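Long-range contacts in D-3-phosphoglycerate dehydrogenase-related protein (Vibrio cholerae, PDB 4S1V), which probably catalyses the NAD-dependent oxidation of D-3-phosphoglycerate or a related D-2-hydroxyacid: residues C[3-8]-C[46-51]; C[172-177]-C[197-202]; C[223-228]-C[246-251]. One frame throughout, in Å; residues are numbered along the deposited sequence.

Contact 1 lies in the five-stranded parallel sheet, contacts 2 and 3 in the seven-stranded Rossmann-type one, matching the two-domain build of D-2-hydroxyacid dehydrogenases, in which the active site lies in the cleft between domains. Contact 1 and contact 2 have centres about 45 Å apart, contact 1 and contact 3 about 41 Å, on opposite sides of the chain's centre. Contacts 2 and 3 are neighbours, with centres about 16 Å apart: Phe200 CD2 of helix 196-202 packs 3.1 Å from Asp224 O of helix 222-226. The tetramer adds another relation, because helix 247-254 of contact 3 meets strand 27-30 of another subunit, the strand that within each chain flanks strand 3-6 of contact 1.

Contact 1: residues C[3-8]-C[46-51]; sequences KIAILD and KPFEAL
Ile4 pairs with Ala50 and Ala5 with Leu51 in parallel register, both CA-CA distances being 4.9 Å, which joins two inner strands of the five-stranded, flavodoxin-like sheet. Ala5 N donates to Ala50 O over 3.0 Å in a nearly straight bond. At the start of the ladder, Lys3 O takes two donors: Glu49 N at 2.9 Å from Lys3 O, and Ala50 N in a weak bond. Glu49 also reaches back with its carboxylate, and Lys3 N meets the anti side of Glu49 OE1 at 3.0 Å, 22° out of the carboxylate plane, so this strand end is gripped by both main chain and side chain. The aromatic part centres on Phe48. Ala5 CB sits over the middle of one ring face, 3.5 Å from the centroid, while the carbonyl carbon of Lys3 lies at the ring edge. The lysine chain bends at CG-CD (chi3 76°), which swings its ammonium group round to the other face. Beyond this pair, strand 27-30 flanks strand 3-6, and Leu45 of helix 38-45 packs on Ala5 and Leu51. The cation-pi contact is off-centre, with Lys3 NZ 4.6 Å from the Phe48 centroid and 30° off the ring normal.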
# COMPACT_ATOMS: atom_id res chain seq x y z
N LYS C 3 12.85 -49.96 -5.28
CA LYS C 3 13.28 -48.58 -5.17
C LYS C 3 12.14 -47.70 -5.66
O LYS C 3 11.71 -47.81 -6.82
CB LYS C 3 14.56 -48.31 -5.99
CG LYS C 3 15.86 -48.57 -5.23
CD LYS C 3 16.99 -47.66 -5.71
CE LYS C 3 16.84 -46.23 -5.19
NZ LYS C 3 17.98 -45.34 -5.56
N ILE C 4 11.65 -46.83 -4.77
CA ILE C 4 10.44 -46.04 -4.98
C ILE C 4 10.73 -44.54 -4.92
O ILE C 4 11.33 -44.07 -3.97
CB ILE C 4 9.36 -46.39 -3.93
CG1 ILE C 4 8.94 -47.86 -4.04
CG2 ILE C 4 8.14 -45.48 -4.05
CD1 ILE C 4 8.38 -48.43 -2.76
N ALA C 5 10.27 -43.81 -5.94
CA ALA C 5 10.36 -42.35 -5.93
C ALA C 5 8.98 -41.69 -5.80
O ALA C 5 8.02 -42.07 -6.48
CB ALA C 5 11.08 -41.84 -7.17
N ILE C 6 8.88 -40.71 -4.90
CA ILE C 6 7.68 -39.89 -4.78
C ILE C 6 8.02 -38.50 -5.30
O ILE C 6 8.92 -37.83 -4.77
CB ILE C 6 7.15 -39.80 -3.33
CG1 ILE C 6 6.95 -41.20 -2.74
CG2 ILE C 6 5.84 -39.02 -3.29
CD1 ILE C 6 6.46 -41.19 -1.31
N LEU C 7 7.30 -38.07 -6.34
CA LEU C 7 7.57 -36.77 -6.97
C LEU C 7 6.78 -35.60 -6.36
O LEU C 7 5.71 -35.79 -5.77
CB LEU C 7 7.32 -36.84 -8.48
CG LEU C 7 8.19 -37.75 -9.36
CD1 LEU C 7 7.71 -37.70 -10.80
CD2 LEU C 7 9.66 -37.35 -9.28
N ASP C 8 7.34 -34.40 -6.47
CA ASP C 8 6.62 -33.14 -6.25
C ASP C 8 6.02 -32.88 -4.85
O ASP C 8 5.01 -32.19 -4.75
CB ASP C 8 5.54 -32.95 -7.33
CG ASP C 8 6.09 -33.06 -8.74
OD1 ASP C 8 7.03 -32.32 -9.09
OD2 ASP C 8 5.58 -33.89 -9.51
N LYS C 46 16.24 -42.74 -13.12
CA LYS C 46 16.78 -43.97 -13.71
C LYS C 46 16.72 -45.22 -12.80
O LYS C 46 16.19 -46.24 -13.23
CB LYS C 46 18.19 -43.78 -14.29
CG LYS C 46 18.18 -43.30 -15.73
CD LYS C 46 19.25 -43.98 -16.56
CE LYS C 46 19.31 -43.39 -17.97
NZ LYS C 46 18.10 -43.67 -18.80
N PRO C 47 17.24 -45.13 -11.56
CA PRO C 47 17.32 -46.34 -10.72
C PRO C 47 15.98 -46.80 -10.12
O PRO C 47 15.95 -47.81 -9.41
CB PRO C 47 18.28 -45.92 -9.60
CG PRO C 47 18.05 -44.46 -9.46
CD PRO C 47 17.80 -43.95 -10.85
N PHE C 48 14.90 -46.07 -10.38
CA PHE C 48 13.63 -46.36 -9.72
C PHE C 48 12.75 -47.35 -10.47
O PHE C 48 12.67 -47.34 -11.70
CB PHE C 48 12.87 -45.08 -9.40
CG PHE C 48 13.52 -44.26 -8.32
CD1 PHE C 48 13.46 -44.65 -6.99
CD2 PHE C 48 14.22 -43.10 -8.64
CE1 PHE C 48 14.07 -43.90 -6.00
CE2 PHE C 48 14.83 -42.34 -7.66
CZ PHE C 48 14.75 -42.73 -6.34
N GLU C 49 12.09 -48.22 -9.70
CA GLU C 49 11.22 -49.27 -10.22
C GLU C 49 9.73 -48.91 -10.11
O GLU C 49 8.90 -49.45 -10.84
CB GLU C 49 11.50 -50.59 -9.50
CG GLU C 49 12.92 -51.12 -9.70
CD GLU C 49 13.29 -52.21 -8.70
OE1 GLU C 49 13.59 -51.87 -7.53
OE2 GLU C 49 13.31 -53.40 -9.09
N ALA C 50 9.41 -48.00 -9.19
CA ALA C 50 8.05 -47.48 -9.04
C ALA C 50 8.09 -45.97 -8.80
O ALA C 50 8.95 -45.48 -8.08
CB ALA C 50 7.32 -48.17 -7.89
N LEU C 51 7.15 -45.26 -9.42
CA LEU C 51 6.93 -43.85 -9.14
C LEU C 51 5.56 -43.66 -8.52
O LEU C 51 4.59 -44.27 -8.97
CB LEU C 51 6.97 -43.00 -10.41
CG LEU C 51 8.18 -42.96 -11.34
CD1 LEU C 51 7.80 -42.11 -12.53
CD2 LEU C 51 9.41 -42.41 -10.63

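Contact 2: residues C[172-177]-C[197-202]; sequences PILVWG and AEFFAK
Phe199 projects from helix 196-202 onto Trp176 of strand 173-176, and the tight part of the contact gathers round its ring. Trp176 CB rests over one face, 3.6 Å from the Phe199 centroid and displaced toward the rim; its nearest ring atom is Phe199 CG at 3.5 Å. At the ring edge, in plane, Leu174 O approaches Phe199 CE1 to 3.5 Å. Phe199 can lie against the strand because its CG stands opposite the backbone N (chi1 180°), which extends the ring toward it; the axes of segments 197-202 and 173-176 approach to 8.9 Å. The indole leads away from the phenyl, with the planes of its five-membered ring and of Phe199 inclined at 33°, and meets Trp153 edge-to-face. This is helix-on-sheet packing of a Rossmann-type domain: Phe199 also touches Trp153 and Leu206 on the two strands next in order, whereas Val175 points the other way and packs on Ala185 of helix 179-188. Toward solvent the fit is looser. Leu174 CD2 touches Phe199 CD1 at 4.1 Å and Lys202 CB at 4.0 Å, the lysine chain crossing the leucine at about a right angle. Past CB, Lys202 extends outward, away from the helix axis, to a long ion pair, Lys202 NZ to Glu198 OE1 at 3.6 Å, while Glu198 OE2 accepts a hydrogen bond from Ala194 N.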
# COMPACT_ATOMS: atom_id res chain seq x y z
N PRO C 172 -29.11 -17.76 -2.30
CA PRO C 172 -29.82 -18.50 -3.34
C PRO C 172 -28.83 -19.35 -4.16
O PRO C 172 -27.69 -18.92 -4.38
CB PRO C 172 -30.42 -17.40 -4.23
CG PRO C 172 -30.50 -16.19 -3.36
CD PRO C 172 -29.38 -16.31 -2.35
N ILE C 173 -29.24 -20.53 -4.58
CA ILE C 173 -28.37 -21.39 -5.36
C ILE C 173 -28.89 -21.49 -6.79
O ILE C 173 -30.05 -21.86 -7.00
CB ILE C 173 -28.21 -22.79 -4.73
CG1 ILE C 173 -27.86 -22.68 -3.24
CG2 ILE C 173 -27.19 -23.63 -5.49
CD1 ILE C 173 -26.51 -22.04 -2.94
N LEU C 174 -28.04 -21.11 -7.74
CA LEU C 174 -28.36 -21.19 -9.17
C LEU C 174 -27.36 -22.13 -9.84
O LEU C 174 -26.14 -21.97 -9.69
CB LEU C 174 -28.30 -19.81 -9.82
CG LEU C 174 -28.69 -19.70 -11.30
CD1 LEU C 174 -30.19 -19.94 -11.52
CD2 LEU C 174 -28.29 -18.35 -11.87
N VAL C 175 -27.88 -23.12 -10.57
CA VAL C 175 -27.03 -24.19 -11.10
C VAL C 175 -27.04 -24.23 -12.62
O VAL C 175 -28.09 -24.14 -13.26
CB VAL C 175 -27.42 -25.56 -10.49
CG1 VAL C 175 -26.62 -26.69 -11.12
CG2 VAL C 175 -27.24 -25.54 -8.98
N TRP C 176 -25.85 -24.37 -13.20
CA TRP C 176 -25.69 -24.61 -14.63
C TRP C 176 -24.83 -25.82 -14.87
O TRP C 176 -24.01 -26.21 -14.02
CB TRP C 176 -25.13 -23.36 -15.33
CG TRP C 176 -25.00 -23.55 -16.82
CD1 TRP C 176 -23.84 -23.52 -17.58
CD2 TRP C 176 -26.07 -23.86 -17.77
NE1 TRP C 176 -24.11 -23.76 -18.91
CE2 TRP C 176 -25.43 -23.97 -19.09
CE3 TRP C 176 -27.45 -24.03 -17.67
CZ2 TRP C 176 -26.16 -24.25 -20.24
CZ3 TRP C 176 -28.18 -24.32 -18.84
CH2 TRP C 176 -27.55 -24.42 -20.09
N GLY C 177 -25.02 -26.46 -16.02
CA GLY C 177 -24.16 -27.56 -16.46
C GLY C 177 -24.94 -28.59 -17.25
O GLY C 177 -25.92 -28.25 -17.93
N ALA C 197 -26.14 -18.03 -20.62
CA ALA C 197 -26.30 -16.56 -20.60
C ALA C 197 -26.97 -16.06 -19.31
O ALA C 197 -26.46 -15.15 -18.67
CB ALA C 197 -27.05 -16.07 -21.84
N GLU C 198 -28.08 -16.68 -18.92
CA GLU C 198 -28.73 -16.34 -17.64
C GLU C 198 -27.81 -16.61 -16.44
O GLU C 198 -27.79 -15.83 -15.48
CB GLU C 198 -30.05 -17.10 -17.49
CG GLU C 198 -30.59 -17.12 -16.06
CD GLU C 198 -31.98 -17.73 -15.94
OE1 GLU C 198 -32.96 -17.12 -16.45
OE2 GLU C 198 -32.11 -18.80 -15.32
N PHE C 199 -27.06 -17.70 -16.49
CA PHE C 199 -26.17 -18.11 -15.41
C PHE C 199 -25.11 -17.05 -15.14
O PHE C 199 -24.93 -16.63 -14.01
CB PHE C 199 -25.55 -19.49 -15.72
CG PHE C 199 -24.60 -20.00 -14.65
CD1 PHE C 199 -25.07 -20.35 -13.39
CD2 PHE C 199 -23.25 -20.15 -14.93
CE1 PHE C 199 -24.20 -20.83 -12.42
CE2 PHE C 199 -22.37 -20.64 -13.97
CZ PHE C 199 -22.84 -20.97 -12.71
N PHE C 200 -24.41 -16.60 -16.19
CA PHE C 200 -23.39 -15.56 -16.02
C PHE C 200 -23.96 -14.19 -15.66
O PHE C 200 -23.32 -13.43 -14.93
CB PHE C 200 -22.46 -15.48 -17.23
CG PHE C 200 -21.39 -16.53 -17.22
CD1 PHE C 200 -21.65 -17.82 -17.65
CD2 PHE C 200 -20.11 -16.23 -16.74
CE1 PHE C 200 -20.67 -18.80 -17.61
CE2 PHE C 200 -19.12 -17.21 -16.71
CZ PHE C 200 -19.41 -18.50 -17.15
N ALA C 201 -25.16 -13.89 -16.16
CA ALA C 201 -25.80 -12.61 -15.87
C ALA C 201 -26.25 -12.48 -14.41
O ALA C 201 -26.14 -11.41 -13.82
CB ALA C 201 -26.98 -12.38 -16.81
N LYS C 202 -26.73 -13.58 -13.82
CA LYS C 202 -27.40 -13.55 -12.52
C LYS C 202 -26.54 -13.93 -11.31
O LYS C 202 -26.87 -13.59 -10.18
CB LYS C 202 -28.68 -14.40 -12.55
CG LYS C 202 -29.71 -13.92 -13.55
CD LYS C 202 -31.03 -14.67 -13.42
CE LYS C 202 -32.07 -14.10 -14.38
NZ LYS C 202 -33.47 -14.46 -14.02

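Contact 3: residues C[223-228]-C[246-251]; sequences QDLLAM and GALYSV
Two neighbouring helices of the Rossmann-type domain, 222-226 and 247-254, meet here through Leu225 and Leu226 on one and Ala247, Leu248 and Val251 on the other. The side chains that meet are all apolar, and there is no hydrogen bond between the segments. Leu225 does most of the bridging: CG lies beside its backbone N (chi1 -59°) and the chain then extends (chi2 178°), carrying CD1 across to the backbone of the opposing helix. There Leu225 CD1 is 3.7 Å from Leu248 CA and 3.8 Å from Ala247 O, with methyl contacts to Ala247 CB and Leu248 CD1, each 4.2 Å from that same Leu225 CD1. One turn further on, a single methyl serves two leucines: Val251 CG2 lies 4.1 Å from Leu225 CB and 4.1 Å from Leu226 CD2. Phe234 of the central sheet packs on both Leu225 and Leu248. On a different side of helix 247-254, Ser250 OG and Tyr249 OH hydrogen-bond to Thr29 OG1 and Val30 O of a second subunit, so this helix serves the oligomer interface as well. Strand 233-236 runs between the two helices in the chain, a helix-strand-helix succession typical of the alternating alpha/beta Rossmann fold.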
# COMPACT_ATOMS: atom_id res chain seq x y z
N GLN C 223 -16.36 -13.58 -23.47
CA GLN C 223 -17.70 -13.00 -23.56
C GLN C 223 -18.57 -13.40 -22.35
O GLN C 223 -19.32 -12.58 -21.83
CB GLN C 223 -18.36 -13.36 -24.90
CG GLN C 223 -17.70 -12.72 -26.12
CD GLN C 223 -16.54 -13.54 -26.73
OE1 GLN C 223 -15.78 -14.24 -26.03
NE2 GLN C 223 -16.39 -13.44 -28.05
N ASP C 224 -18.45 -14.64 -21.90
CA ASP C 224 -19.13 -15.10 -20.69
C ASP C 224 -18.70 -14.29 -19.46
O ASP C 224 -19.55 -13.86 -18.68
CB ASP C 224 -18.86 -16.59 -20.44
CG ASP C 224 -19.42 -17.50 -21.53
OD1 ASP C 224 -20.43 -17.13 -22.18
OD2 ASP C 224 -18.85 -18.59 -21.72
N LEU C 225 -17.39 -14.11 -19.28
CA LEU C 225 -16.89 -13.29 -18.17
C LEU C 225 -17.41 -11.85 -18.25
O LEU C 225 -17.79 -11.28 -17.22
CB LEU C 225 -15.36 -13.29 -18.13
CG LEU C 225 -14.65 -14.63 -17.96
CD1 LEU C 225 -13.15 -14.42 -17.98
CD2 LEU C 225 -15.07 -15.35 -16.68
N LEU C 226 -17.45 -11.29 -19.46
CA LEU C 226 -17.86 -9.89 -19.65
C LEU C 226 -19.35 -9.66 -19.38
O LEU C 226 -19.76 -8.53 -19.09
CB LEU C 226 -17.49 -9.40 -21.05
CG LEU C 226 -15.99 -9.20 -21.32
CD1 LEU C 226 -15.71 -9.18 -22.81
CD2 LEU C 226 -15.49 -7.93 -20.64
N ALA C 227 -20.13 -10.73 -19.45
CA ALA C 227 -21.56 -10.68 -19.18
C ALA C 227 -21.88 -10.74 -17.68
O ALA C 227 -23.04 -10.74 -17.29
CB ALA C 227 -22.29 -11.79 -19.93
N MET C 228 -20.84 -10.80 -16.85
CA MET C 228 -21.03 -10.92 -15.40
C MET C 228 -21.30 -9.56 -14.75
O MET C 228 -20.98 -8.52 -15.34
CB MET C 228 -19.83 -11.62 -14.73
CG MET C 228 -19.77 -13.12 -14.99
SD MET C 228 -18.32 -13.98 -14.32
CE MET C 228 -18.71 -13.95 -12.57
N GLY C 246 -6.11 -16.68 -21.32
CA GLY C 246 -5.83 -15.26 -21.06
C GLY C 246 -7.04 -14.42 -20.69
O GLY C 246 -6.90 -13.28 -20.23
N ALA C 247 -8.24 -14.96 -20.91
CA ALA C 247 -9.47 -14.18 -20.78
C ALA C 247 -9.71 -13.67 -19.36
O ALA C 247 -10.12 -12.52 -19.17
CB ALA C 247 -10.67 -14.97 -21.28
N LEU C 248 -9.44 -14.52 -18.35
CA LEU C 248 -9.62 -14.10 -16.97
C LEU C 248 -8.73 -12.92 -16.60
O LEU C 248 -9.20 -11.93 -16.01
CB LEU C 248 -9.38 -15.25 -15.98
CG LEU C 248 -9.68 -14.88 -14.50
CD1 LEU C 248 -11.12 -14.47 -14.25
CD2 LEU C 248 -9.29 -16.01 -13.55
N TYR C 249 -7.44 -13.02 -16.94
CA TYR C 249 -6.52 -11.92 -16.64
C TYR C 249 -6.97 -10.63 -17.32
O TYR C 249 -7.05 -9.58 -16.68
CB TYR C 249 -5.05 -12.22 -17.01
CG TYR C 249 -4.23 -10.94 -16.89
CD1 TYR C 249 -3.81 -10.49 -15.65
CD2 TYR C 249 -3.98 -10.14 -18.01
CE1 TYR C 249 -3.11 -9.31 -15.51
CE2 TYR C 249 -3.28 -8.94 -17.89
CZ TYR C 249 -2.86 -8.53 -16.64
OH TYR C 249 -2.16 -7.36 -16.48
N SER C 250 -7.24 -10.71 -18.61
CA SER C 250 -7.62 -9.53 -19.39
C SER C 250 -8.82 -8.82 -18.75
O SER C 250 -8.81 -7.59 -18.62
CB SER C 250 -7.92 -9.92 -20.84
OG SER C 250 -8.21 -8.77 -21.63
N VAL C 251 -9.81 -9.60 -18.32
CA VAL C 251 -11.07 -9.06 -17.75
C VAL C 251 -10.89 -8.48 -16.34
O VAL C 251 -11.38 -7.40 -16.05
CB VAL C 251 -12.19 -10.13 -17.77
CG1 VAL C 251 -13.39 -9.67 -16.96
CG2 VAL C 251 -12.62 -10.44 -19.19